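Local coordinates for protein predicted metal-dependent hydrolase of the TIM-barrel fold (Lactobacillus casei, PDB 2QPX) that is of unproven function but binds two zinc ions in a TIM-barrel fold and is probably a hydrolase of the amidohydrolase superfamily, at residues L15-C19 with V261-C265; Y85-F90 with P323-G327; L288-L292 with F315-A319; R312-A316 with A329-F333. All coordinates share one frame; numbering follows the deposited sequence. Where two conformers were deposited one is given.

Interaction 1 of 4, residues L15-C19 with V261-C265; sequences LDHHC and VLLHC. With ZN (zinc ion), chain B.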
loop_
_atom_site.group_PDB
_atom_site.type_symbol
_atom_site.label_atom_id
_atom_site.label_comp_id
_atom_site.label_asym_id
_atom_site.label_seq_id
_atom_site.Cartn_x
_atom_site.Cartn_y
_atom_site.Cartn_z
ATOM N N LEU A 15 -15.193 -15.376 19.029
ATOM C CA LEU A 15 -16.117 -16.049 18.117
ATOM C C LEU A 15 -15.389 -16.044 16.779
ATOM O O LEU A 15 -15.224 -14.982 16.174
ATOM C CB LEU A 15 -17.460 -15.328 18.041
ATOM C CG LEU A 15 -18.635 -16.124 17.466
ATOM C CD1 LEU A 15 -19.959 -15.311 17.513
ATOM C CD2 LEU A 15 -18.375 -16.698 16.014
ATOM N N ASP A 16 -14.929 -17.219 16.364
ATOM C CA ASP A 16 -14.133 -17.324 15.134
ATOM C C ASP A 16 -15.126 -17.446 13.980
ATOM O O ASP A 16 -15.600 -18.539 13.659
ATOM C CB ASP A 16 -13.208 -18.541 15.179
ATOM C CG ASP A 16 -12.083 -18.483 14.154
ATOM O OD1 ASP A 16 -12.201 -17.710 13.169
ATOM O OD2 ASP A 16 -11.109 -19.275 14.341
ATOM N N HIS A 17 -15.400 -16.306 13.341
ATOM C CA HIS A 17 -16.530 -16.237 12.390
ATOM C C HIS A 17 -16.230 -16.850 11.019
ATOM O O HIS A 17 -17.160 -17.027 10.226
ATOM C CB HIS A 17 -17.093 -14.806 12.259
ATOM C CG HIS A 17 -16.374 -14.014 11.240
ATOM N ND1 HIS A 17 -16.877 -13.821 9.970
ATOM C CD2 HIS A 17 -15.135 -13.453 11.264
ATOM C CE1 HIS A 17 -15.953 -13.210 9.246
ATOM N NE2 HIS A 17 -14.892 -12.955 10.003
ATOM N N HIS A 18 -14.963 -17.150 10.742
ATOM C CA HIS A 18 -14.589 -17.798 9.511
ATOM C C HIS A 18 -13.365 -18.672 9.713
ATOM O O HIS A 18 -12.253 -18.155 9.897
ATOM C CB HIS A 18 -14.310 -16.784 8.399
ATOM C CG HIS A 18 -13.839 -17.451 7.150
ATOM N ND1 HIS A 18 -14.698 -18.028 6.239
ATOM C CD2 HIS A 18 -12.590 -17.701 6.705
ATOM C CE1 HIS A 18 -13.989 -18.581 5.263
ATOM N NE2 HIS A 18 -12.707 -18.418 5.534
ATOM N N CYS A 19 -13.560 -19.982 9.584
ATOM C CA CYS A 19 -12.466 -20.935 9.734
ATOM C C CYS A 19 -12.845 -22.228 9.016
ATOM O O CYS A 19 -13.830 -22.278 8.290
ATOM C CB CYS A 19 -12.116 -21.113 11.225
ATOM S SG CYS A 19 -13.527 -21.659 12.224
ATOM N N VAL A 261 -19.196 -9.445 4.491
ATOM C CA VAL A 261 -17.982 -9.584 5.316
ATOM C C VAL A 261 -16.784 -9.876 4.447
ATOM O O VAL A 261 -16.756 -10.865 3.722
ATOM C CB VAL A 261 -18.108 -10.628 6.400
ATOM C CG1 VAL A 261 -16.950 -10.480 7.400
ATOM C CG2 VAL A 261 -19.455 -10.516 7.118
ATOM N N LEU A 262 -15.814 -8.980 4.498
ATOM C CA LEU A 262 -14.582 -9.076 3.711
ATOM C C LEU A 262 -13.518 -9.812 4.518
ATOM O O LEU A 262 -13.027 -9.276 5.526
ATOM C CB LEU A 262 -14.079 -7.692 3.297
ATOM C CG LEU A 262 -15.058 -6.783 2.557
ATOM C CD1 LEU A 262 -14.368 -5.441 2.181
ATOM C CD2 LEU A 262 -15.740 -7.515 1.337
ATOM N N LEU A 263 -13.200 -11.030 4.082
ATOM C CA LEU A 263 -12.261 -11.903 4.802
ATOM C C LEU A 263 -10.820 -11.650 4.366
ATOM O O LEU A 263 -10.552 -11.494 3.158
ATOM C CB LEU A 263 -12.594 -13.363 4.511
ATOM C CG LEU A 263 -14.012 -13.853 4.705
ATOM C CD1 LEU A 263 -14.114 -15.306 4.166
ATOM C CD2 LEU A 263 -14.518 -13.710 6.162
ATOM N N HIS A 264 -9.911 -11.583 5.352
ATOM C CA HIS A 264 -8.431 -11.558 5.148
ATOM C C HIS A 264 -7.884 -10.207 4.760
ATOM O O HIS A 264 -7.052 -9.618 5.483
ATOM C CB HIS A 264 -7.912 -12.585 4.117
ATOM C CG HIS A 264 -8.705 -13.815 4.052
ATOM N ND1 HIS A 264 -9.054 -14.547 5.167
ATOM C CD2 HIS A 264 -9.204 -14.483 2.991
ATOM C CE1 HIS A 264 -9.777 -15.590 4.796
ATOM N NE2 HIS A 264 -9.871 -15.583 3.474
ATOM N N CYS A 265 -8.354 -9.725 3.614
ATOM C CA CYS A 265 -8.145 -8.395 3.053
ATOM C C CYS A 265 -6.751 -8.084 2.611
ATOM O O CYS A 265 -6.558 -7.514 1.550
ATOM C CB CYS A 265 -8.660 -7.330 4.001
ATOM S SG CYS A 265 -10.426 -7.492 4.332
HETATM ZN ZN ZN B . -11.158 -19.367 4.466
HETATM O O HOH W 1 -9.559 -18.897 3.238
#
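The H18 imidazole has the CD1 methyl of L263 over the centre of one face. CD1 stands 3.4 Å from the ring centroid, only 10° off the ring normal, a clear CH-pi contact. The other methyl of L263, CD2, approaches H17 CE1 at 3.4 Å. V261 CG1 meets the same H17 CE1 carbon. H18 CB covers one face of the H17 ring, so the two neighbouring histidines pack on each other as well as on the strand across. L263 CB lies over a face of the H264 ring, and H18 CD2 comes to the edge of that ring, 4.0 Å from H264 CE1. The H18 and H264 rings are oblique to each other, their planes at 64°.

The H18 ring swings out from its strand because CG is anti to the backbone N (chi1 176°). NE2 then binds a zinc ion at 2.1 Å, while ND1 is hydrogen-bonded to Q226, which should fix the ring rotation. H17 binds through both nitrogens, to Y368 and D285. H264 holds S287 with ND1 and gives its NE2, with H228, to the second zinc.

L263 lies between the two histidine ligands, one methyl on H18 and its CB on H264. H18, near the end of strand 14-19, and H20 just beyond it form the HxH motif of the amidohydrolase superfamily, and the site is its binuclear centre in a TIM barrel.

Interaction 2 of 4, residues Y85-F90 with P323-G327; sequences YNHRIF and PEMYG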
loop_
_atom_site.group_PDB
_atom_site.type_symbol
_atom_site.label_atom_id
_atom_site.label_comp_id
_atom_site.label_asym_id
_atom_site.label_seq_id
_atom_site.Cartn_x
_atom_site.Cartn_y
_atom_site.Cartn_z
ATOM N N TYR A 85 -5.565 -32.178 23.567
ATOM C CA TYR A 85 -4.661 -31.187 22.940
ATOM C C TYR A 85 -5.437 -30.010 22.334
ATOM O O TYR A 85 -5.129 -28.839 22.588
ATOM C CB TYR A 85 -3.829 -31.878 21.878
ATOM C CG TYR A 85 -2.757 -31.009 21.258
ATOM C CD1 TYR A 85 -1.737 -30.459 22.036
ATOM C CD2 TYR A 85 -2.772 -30.720 19.898
ATOM C CE1 TYR A 85 -0.761 -29.667 21.480
ATOM C CE2 TYR A 85 -1.777 -29.911 19.329
ATOM C CZ TYR A 85 -0.773 -29.395 20.140
ATOM O OH TYR A 85 0.203 -28.573 19.592
ATOM N N ASN A 86 -6.466 -30.324 21.556
ATOM C CA ASN A 86 -7.371 -29.282 21.045
ATOM C C ASN A 86 -8.005 -28.464 22.180
ATOM O O ASN A 86 -8.029 -27.233 22.141
ATOM C CB ASN A 86 -8.420 -29.874 20.101
ATOM C CG ASN A 86 -7.877 -30.089 18.704
ATOM O OD1 ASN A 86 -7.912 -29.179 17.874
ATOM N ND2 ASN A 86 -7.337 -31.279 18.437
ATOM N N HIS A 87 -8.518 -29.145 23.213
ATOM C CA HIS A 87 -9.106 -28.446 24.338
ATOM C C HIS A 87 -8.104 -27.470 24.980
ATOM O O HIS A 87 -8.470 -26.388 25.395
ATOM C CB HIS A 87 -9.659 -29.432 25.381
ATOM C CG HIS A 87 -11.038 -29.928 25.104
ATOM N ND1 HIS A 87 -11.368 -30.606 23.955
ATOM C CD2 HIS A 87 -12.156 -29.919 25.873
ATOM C CE1 HIS A 87 -12.648 -30.948 24.002
ATOM N NE2 HIS A 87 -13.151 -30.536 25.157
ATOM N N ARG A 88 -6.844 -27.876 25.077
ATOM C CA ARG A 88 -5.827 -27.013 25.702
ATOM C C ARG A 88 -5.635 -25.709 24.936
ATOM O O ARG A 88 -5.616 -24.634 25.523
ATOM C CB ARG A 88 -4.472 -27.711 25.748
ATOM C CG ARG A 88 -4.319 -28.784 26.746
ATOM C CD ARG A 88 -2.894 -29.343 26.699
ATOM N NE ARG A 88 -2.748 -30.371 27.695
ATOM C CZ ARG A 88 -1.630 -31.031 27.915
ATOM N NH1 ARG A 88 -0.527 -30.770 27.234
ATOM N NH2 ARG A 88 -1.622 -31.951 28.869
ATOM N N ILE A 89 -5.589 -25.810 23.607
ATOM C CA ILE A 89 -5.331 -24.635 22.770
ATOM C C ILE A 89 -6.562 -23.761 22.669
ATOM O O ILE A 89 -6.496 -22.563 22.915
ATOM C CB ILE A 89 -4.775 -25.040 21.396
ATOM C CG1 ILE A 89 -3.395 -25.662 21.569
ATOM C CG2 ILE A 89 -4.739 -23.827 20.386
ATOM C CD1 ILE A 89 -2.801 -26.323 20.324
ATOM N N PHE A 90 -7.698 -24.340 22.273
ATOM C CA PHE A 90 -8.925 -23.547 22.160
ATOM C C PHE A 90 -9.288 -22.910 23.493
ATOM O O PHE A 90 -9.716 -21.760 23.542
ATOM C CB PHE A 90 -10.073 -24.352 21.562
ATOM C CG PHE A 90 -9.917 -24.596 20.065
ATOM C CD1 PHE A 90 -10.334 -23.648 19.161
ATOM C CD2 PHE A 90 -9.358 -25.784 19.563
ATOM C CE1 PHE A 90 -10.166 -23.858 17.798
ATOM C CE2 PHE A 90 -9.217 -26.010 18.179
ATOM C CZ PHE A 90 -9.631 -25.012 17.297
ATOM N N PRO A 323 -4.902 -27.370 15.454
ATOM C CA PRO A 323 -5.204 -26.301 16.406
ATOM C C PRO A 323 -4.136 -25.240 16.537
ATOM O O PRO A 323 -4.451 -24.116 16.925
ATOM C CB PRO A 323 -5.456 -27.041 17.718
ATOM C CG PRO A 323 -4.660 -28.336 17.571
ATOM C CD PRO A 323 -4.853 -28.699 16.110
ATOM N N GLU A 324 -2.894 -25.569 16.197
ATOM C CA GLU A 324 -1.837 -24.536 16.206
ATOM C C GLU A 324 -2.165 -23.342 15.322
ATOM O O GLU A 324 -1.773 -22.216 15.644
ATOM C CB GLU A 324 -0.489 -25.095 15.752
ATOM C CG GLU A 324 0.131 -26.104 16.684
ATOM C CD GLU A 324 -0.304 -27.561 16.468
ATOM O OE1 GLU A 324 -1.339 -27.839 15.847
ATOM O OE2 GLU A 324 0.376 -28.449 17.037
HETATM N N MSE A 325 -2.817 -23.581 14.187
HETATM C CA MSE A 325 -3.092 -22.482 13.290
HETATM C C MSE A 325 -4.168 -21.594 13.903
HETATM O O MSE A 325 -4.125 -20.374 13.751
HETATM C CB MSE A 325 -3.496 -22.981 11.909
HETATM C CG MSE A 325 -3.712 -21.883 10.855
HETATM SE SE MSE A 325 -3.897 -22.599 9.086
HETATM C CE MSE A 325 -4.180 -20.900 8.125
ATOM N N TYR A 326 -5.165 -22.210 14.566
ATOM C CA TYR A 326 -6.130 -21.433 15.305
ATOM C C TYR A 326 -5.466 -20.629 16.442
ATOM O O TYR A 326 -5.729 -19.409 16.630
ATOM C CB TYR A 326 -7.180 -22.363 15.927
ATOM C CG TYR A 326 -8.264 -22.850 14.954
ATOM C CD1 TYR A 326 -8.106 -23.987 14.185
ATOM C CD2 TYR A 326 -9.450 -22.121 14.803
ATOM C CE1 TYR A 326 -9.101 -24.396 13.317
ATOM C CE2 TYR A 326 -10.460 -22.532 13.950
ATOM C CZ TYR A 326 -10.285 -23.673 13.229
ATOM O OH TYR A 326 -11.312 -24.049 12.405
ATOM N N GLY A 327 -4.643 -21.317 17.228
ATOM C CA GLY A 327 -3.963 -20.675 18.352
ATOM C C GLY A 327 -3.083 -19.513 17.945
ATOM O O GLY A 327 -3.068 -18.477 18.633
#
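P323 is the knob: its ring fills a hollow on helix 79-92 formed by Y85, N86, I89 and F90. P323 CG lies 3.7 Å from Y85 CE2, and P323 CB lies 3.8 Å from I89 CD1. N86 OD1 closes another side of the hollow at 3.3 Å from P323 CB. F90 CE2 also approaches CB. The two helical segments run almost parallel, at 6°, with axes 9.4 Å apart.

One turn on, I89 CG2 rests on the CA of G327, which has no side chain, at 3.8 Å, beside the carbonyl oxygen of P323. On one flank, F90 pushes CZ over a face of the Y326 ring, 3.5 Å from Y326 CG and offset toward the rim; the two ring planes are at 55°. On the other flank, Y85 reaches across, its side chain extended away from its own amide nitrogen (chi1 -174°). Its hydroxyl donates to E324 OE2 at 2.6 Å, from above the carboxylate plane. The E324 chain bends at chi2 to bring the group there.

The same OE2 forms a salt bridge with R30, which probably favours its charged form. Y326 OH bonds to H20 O, and N86 ND2 to Y82 O. N86 OD1 is buried without a hydrogen-bonding partner, against P323 CB and CG. Apolar packing thus gives the fit, and one hydrogen bond, probably charge-assisted, joins the two segments at its edge.

Interaction 3 of 4, residues L288-L292 with F315-A319; sequences LLDNL and FASDA. With ZN (zinc ion), chain B.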
loop_
_atom_site.group_PDB
_atom_site.type_symbol
_atom_site.label_atom_id
_atom_site.label_comp_id
_atom_site.label_asym_id
_atom_site.label_seq_id
_atom_site.Cartn_x
_atom_site.Cartn_y
_atom_site.Cartn_z
ATOM N N LEU A 288 -5.941 -15.057 8.237
ATOM C CA LEU A 288 -4.920 -15.560 7.299
ATOM C C LEU A 288 -3.607 -14.774 7.322
ATOM O O LEU A 288 -2.527 -15.366 7.424
ATOM C CB LEU A 288 -5.497 -15.715 5.869
ATOM C CG LEU A 288 -4.733 -16.754 5.015
ATOM C CD1 LEU A 288 -4.797 -18.203 5.622
ATOM C CD2 LEU A 288 -5.239 -16.738 3.544
ATOM N N LEU A 289 -3.680 -13.455 7.222
ATOM C CA LEU A 289 -2.556 -12.619 7.585
ATOM C C LEU A 289 -2.177 -12.832 9.072
ATOM O O LEU A 289 -0.988 -13.011 9.367
ATOM C CB LEU A 289 -2.853 -11.142 7.279
ATOM C CG LEU A 289 -1.727 -10.118 7.583
ATOM C CD1 LEU A 289 -1.566 -9.799 9.083
ATOM C CD2 LEU A 289 -0.356 -10.479 6.988
ATOM N N ASP A 290 -3.188 -12.896 9.965
ATOM C CA ASP A 290 -2.892 -12.784 11.347
ATOM C C ASP A 290 -2.045 -13.965 11.841
ATOM O O ASP A 290 -1.185 -13.763 12.694
ATOM C CB ASP A 290 -4.146 -12.456 12.219
ATOM C CG ASP A 290 -5.336 -13.418 12.101
ATOM O OD1 ASP A 290 -5.243 -14.495 11.444
ATOM O OD2 ASP A 290 -6.414 -13.035 12.751
ATOM N N ASN A 291 -2.278 -15.167 11.268
ATOM C CA ASN A 291 -1.511 -16.407 11.580
ATOM C C ASN A 291 -0.387 -16.707 10.589
ATOM O O ASN A 291 0.690 -17.128 10.995
ATOM C CB ASN A 291 -2.382 -17.657 11.754
ATOM C CG ASN A 291 -3.570 -17.751 10.790
ATOM O OD1 ASN A 291 -3.622 -17.064 9.772
ATOM N ND2 ASN A 291 -4.553 -18.629 11.117
ATOM N N LEU A 292 -0.618 -16.521 9.301
ATOM C CA LEU A 292 0.422 -16.921 8.312
ATOM C C LEU A 292 1.422 -15.825 8.025
ATOM O O LEU A 292 2.474 -16.059 7.395
ATOM C CB LEU A 292 -0.203 -17.476 7.019
ATOM C CG LEU A 292 -1.194 -18.654 7.174
ATOM C CD1 LEU A 292 -1.376 -19.363 5.830
ATOM C CD2 LEU A 292 -0.735 -19.628 8.247
ATOM N N PHE A 315 -12.690 -10.545 14.661
ATOM C CA PHE A 315 -11.726 -11.641 14.755
ATOM C C PHE A 315 -12.161 -12.837 13.883
ATOM O O PHE A 315 -13.300 -13.297 13.948
ATOM C CB PHE A 315 -11.582 -12.186 16.177
ATOM C CG PHE A 315 -10.764 -13.433 16.246
ATOM C CD1 PHE A 315 -9.393 -13.381 16.051
ATOM C CD2 PHE A 315 -11.367 -14.668 16.414
ATOM C CE1 PHE A 315 -8.647 -14.528 16.046
ATOM C CE2 PHE A 315 -10.612 -15.844 16.388
ATOM C CZ PHE A 315 -9.277 -15.757 16.239
ATOM N N ALA A 316 -11.203 -13.353 13.106
ATOM C CA ALA A 316 -11.268 -14.690 12.552
ATOM C C ALA A 316 -9.857 -15.214 12.430
ATOM O O ALA A 316 -8.911 -14.446 12.355
ATOM C CB ALA A 316 -11.953 -14.753 11.157
ATOM N N SER A 317 -9.722 -16.540 12.428
ATOM C CA SER A 317 -8.434 -17.200 12.183
ATOM C C SER A 317 -8.183 -17.595 10.732
ATOM O O SER A 317 -7.041 -17.618 10.268
ATOM C CB SER A 317 -8.321 -18.470 13.055
ATOM O OG SER A 317 -9.256 -19.455 12.641
ATOM N N ASP A 318 -9.244 -17.923 10.001
ATOM C CA ASP A 318 -9.104 -18.617 8.721
ATOM C C ASP A 318 -8.316 -19.931 8.856
ATOM O O ASP A 318 -7.759 -20.434 7.864
ATOM C CB ASP A 318 -8.490 -17.732 7.585
ATOM C CG ASP A 318 -8.802 -18.289 6.214
ATOM O OD1 ASP A 318 -9.874 -18.877 6.044
ATOM O OD2 ASP A 318 -8.017 -18.135 5.262
ATOM N N ALA A 319 -8.300 -20.498 10.061
ATOM C CA ALA A 319 -7.466 -21.642 10.324
ATOM C C ALA A 319 -8.116 -22.943 9.836
ATOM O O ALA A 319 -9.344 -23.093 9.866
ATOM C CB ALA A 319 -7.166 -21.742 11.839
HETATM ZN ZN ZN B . -11.158 -19.367 4.466
HETATM O O HOH W 1 -9.559 -18.897 3.238
#
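This contact backs one zinc of the binuclear metal site. D318 OD1 binds the ion at 2.1 Å, and H18 and H20 are ligands of the same metal. The metal-bound water donates to the other oxygen, D318 OD2, at 2.7 Å. L288 packs behind this carboxylate: its CD1 methyl comes within 3.2 Å of D318 OD2. A chi1 of -160° turns the D318 carboxylate to the metal.

The aspartate follows strand 313-314, the placement usual for the last metal ligand of an amidohydrolase barrel. The loop that carries it is held by its backbone. S317 O accepts from N291 ND2 at 2.8 Å, with the donor tilted 31° from the carbonyl plane. The backbone N of L288, the N-cap residue of helix 289-292, adds a weak bond to the same oxygen. N291 ND2 also bonds to the carbonyl of M325 and so ties the loop to helix 323-342. S317 OG accepts from A319 N at 2.9 Å, an ST turn just around the zinc ligand, and also bonds to D16.

Interaction 4 of 4, residues R312-A316 with A329-F333; sequences RILFA and AARQF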
loop_
_atom_site.group_PDB
_atom_site.type_symbol
_atom_site.label_atom_id
_atom_site.label_comp_id
_atom_site.label_asym_id
_atom_site.label_seq_id
_atom_site.Cartn_x
_atom_site.Cartn_y
_atom_site.Cartn_z
ATOM N N ARG A 312 -16.852 -2.594 13.139
ATOM C CA ARG A 312 -16.930 -3.274 11.838
ATOM C C ARG A 312 -15.835 -4.296 11.583
ATOM O O ARG A 312 -15.926 -5.052 10.608
ATOM C CB ARG A 312 -16.926 -2.257 10.714
ATOM C CG ARG A 312 -18.199 -1.350 10.670
ATOM C CD ARG A 312 -19.490 -2.107 10.378
ATOM N NE ARG A 312 -20.529 -1.132 10.072
ATOM C CZ ARG A 312 -20.635 -0.499 8.907
ATOM N NH1 ARG A 312 -19.895 -0.877 7.863
ATOM N NH2 ARG A 312 -21.503 0.479 8.780
ATOM N N ILE A 313 -14.796 -4.297 12.427
ATOM C CA ILE A 313 -13.673 -5.235 12.291
ATOM C C ILE A 313 -13.929 -6.436 13.222
ATOM O O ILE A 313 -14.400 -6.279 14.342
ATOM C CB ILE A 313 -12.257 -4.553 12.413
ATOM C CG1 ILE A 313 -11.149 -5.497 11.889
ATOM C CG2 ILE A 313 -12.008 -4.067 13.829
ATOM C CD1 ILE A 313 -9.723 -4.869 11.761
ATOM N N LEU A 314 -13.652 -7.639 12.721
ATOM C CA LEU A 314 -13.977 -8.902 13.418
ATOM C C LEU A 314 -12.711 -9.733 13.608
ATOM O O LEU A 314 -11.788 -9.669 12.810
ATOM C CB LEU A 314 -14.941 -9.764 12.575
ATOM C CG LEU A 314 -16.209 -9.090 12.042
ATOM C CD1 LEU A 314 -17.034 -10.062 11.160
ATOM C CD2 LEU A 314 -17.058 -8.519 13.184
ATOM N N PHE A 315 -12.690 -10.545 14.661
ATOM C CA PHE A 315 -11.726 -11.641 14.755
ATOM C C PHE A 315 -12.161 -12.837 13.883
ATOM O O PHE A 315 -13.300 -13.297 13.948
ATOM C CB PHE A 315 -11.582 -12.186 16.177
ATOM C CG PHE A 315 -10.764 -13.433 16.246
ATOM C CD1 PHE A 315 -9.393 -13.381 16.051
ATOM C CD2 PHE A 315 -11.367 -14.668 16.414
ATOM C CE1 PHE A 315 -8.647 -14.528 16.046
ATOM C CE2 PHE A 315 -10.612 -15.844 16.388
ATOM C CZ PHE A 315 -9.277 -15.757 16.239
ATOM N N ALA A 316 -11.203 -13.353 13.106
ATOM C CA ALA A 316 -11.268 -14.690 12.552
ATOM C C ALA A 316 -9.857 -15.214 12.430
ATOM O O ALA A 316 -8.911 -14.446 12.355
ATOM C CB ALA A 316 -11.953 -14.753 11.157
ATOM N N ALA A 329 -3.291 -17.550 15.340
ATOM C CA ALA A 329 -4.144 -16.442 14.948
ATOM C C ALA A 329 -4.618 -15.710 16.169
ATOM O O ALA A 329 -4.579 -14.476 16.233
ATOM C CB ALA A 329 -5.376 -16.947 14.098
ATOM N N ALA A 330 -5.125 -16.471 17.131
ATOM C CA ALA A 330 -5.610 -15.874 18.388
ATOM C C ALA A 330 -4.518 -15.102 19.147
ATOM O O ALA A 330 -4.733 -13.966 19.622
ATOM C CB ALA A 330 -6.250 -16.970 19.273
ATOM N N ARG A 331 -3.356 -15.704 19.249
ATOM C CA ARG A 331 -2.264 -15.073 19.982
ATOM C C ARG A 331 -1.831 -13.779 19.310
ATOM O O ARG A 331 -1.684 -12.747 19.991
ATOM C CB ARG A 331 -1.064 -15.996 20.139
ATOM C CG ARG A 331 0.020 -15.307 20.967
ATOM C CD ARG A 331 1.032 -16.288 21.485
ATOM N NE ARG A 331 0.485 -17.078 22.579
ATOM C CZ ARG A 331 1.044 -18.187 23.055
ATOM N NH1 ARG A 331 2.171 -18.650 22.537
ATOM N NH2 ARG A 331 0.466 -18.828 24.054
ATOM N N GLN A 332 -1.658 -13.814 17.991
ATOM C CA GLN A 332 -1.163 -12.616 17.307
ATOM C C GLN A 332 -2.219 -11.518 17.290
ATOM O O GLN A 332 -1.903 -10.327 17.403
ATOM C CB GLN A 332 -0.700 -12.918 15.879
ATOM C CG GLN A 332 0.436 -13.932 15.811
ATOM C CD GLN A 332 1.618 -13.613 16.697
ATOM O OE1 GLN A 332 1.691 -14.113 17.812
ATOM N NE2 GLN A 332 2.505 -12.703 16.244
ATOM N N PHE A 333 -3.477 -11.884 17.111
ATOM C CA PHE A 333 -4.556 -10.910 17.120
ATOM C C PHE A 333 -4.739 -10.281 18.515
ATOM O O PHE A 333 -4.864 -9.067 18.644
ATOM C CB PHE A 333 -5.842 -11.550 16.618
ATOM C CG PHE A 333 -6.930 -10.560 16.266
ATOM C CD1 PHE A 333 -6.932 -9.914 15.026
ATOM C CD2 PHE A 333 -7.932 -10.271 17.144
ATOM C CE1 PHE A 333 -7.916 -9.031 14.687
ATOM C CE2 PHE A 333 -8.947 -9.371 16.809
ATOM C CZ PHE A 333 -8.949 -8.769 15.589
#
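The CA atoms of F315 and F333 are 7.6 Å apart, the nearest pair between the end of a weakly bonded strand, about 313-314, and a turn of helix 323-342; no hydrogen bond joins the two segments. Two phenylalanines bridge the gap. F315 turns an edge toward the face of F333 in an offset edge-to-face pair. The ring centroids are 5.4 Å apart and the planes meet at 60°. The touching edge is at CD1, which lies over the F333 face, 3.6 Å from F333 CD2. F315 CB adds to the contact on F333 CE2, at 3.9 Å.

Both rings are extended from their backbones. The F333 side chain leaves on the side of its carbonyl carbon (chi1 -166°), which sends the ring back from the helix to the strand end. Its CZ comes 4.1 Å from the carbonyl oxygen of L314. F315 CE1 meets the helix itself: it is 4.1 Å from A330 CA, and the A329 carbonyl oxygen lies at the ring edge, near its plane. A330 CB touches F315 CZ more loosely. The short A329 and A330 side chains probably allow the F315 ring this near the helix backbone.

I359 of helix 349-367 also packs on F333. At the far end of the segment, R312 forms a salt bridge with D49 of the second subunit. The aromatic pair thus joins a barrel strand to the helix that follows it, as in the strand-to-helix layering of a TIM barrel.

Interactions 1, 3 and 4 cluster near the middle of the chain, with centres 7 to 9 Å apart. Interaction 2 lies further out, about 18 Å from the centre of interaction 1. Interactions 1 and 3 share a zinc ion and its water. Interactions 3 and 4 share F315 and A316, and interactions 2 and 4 both use helix 323-342. Along the chain, interaction 1 closes before interactions 3 and 4 open; interaction 3 is nested within the loop closed by interaction 2, while interactions 1 and 2 cross. Residues from distant parts of the sequence therefore meet at one metal site, and helix 323-342 connects its surroundings to the outer helix 79-92.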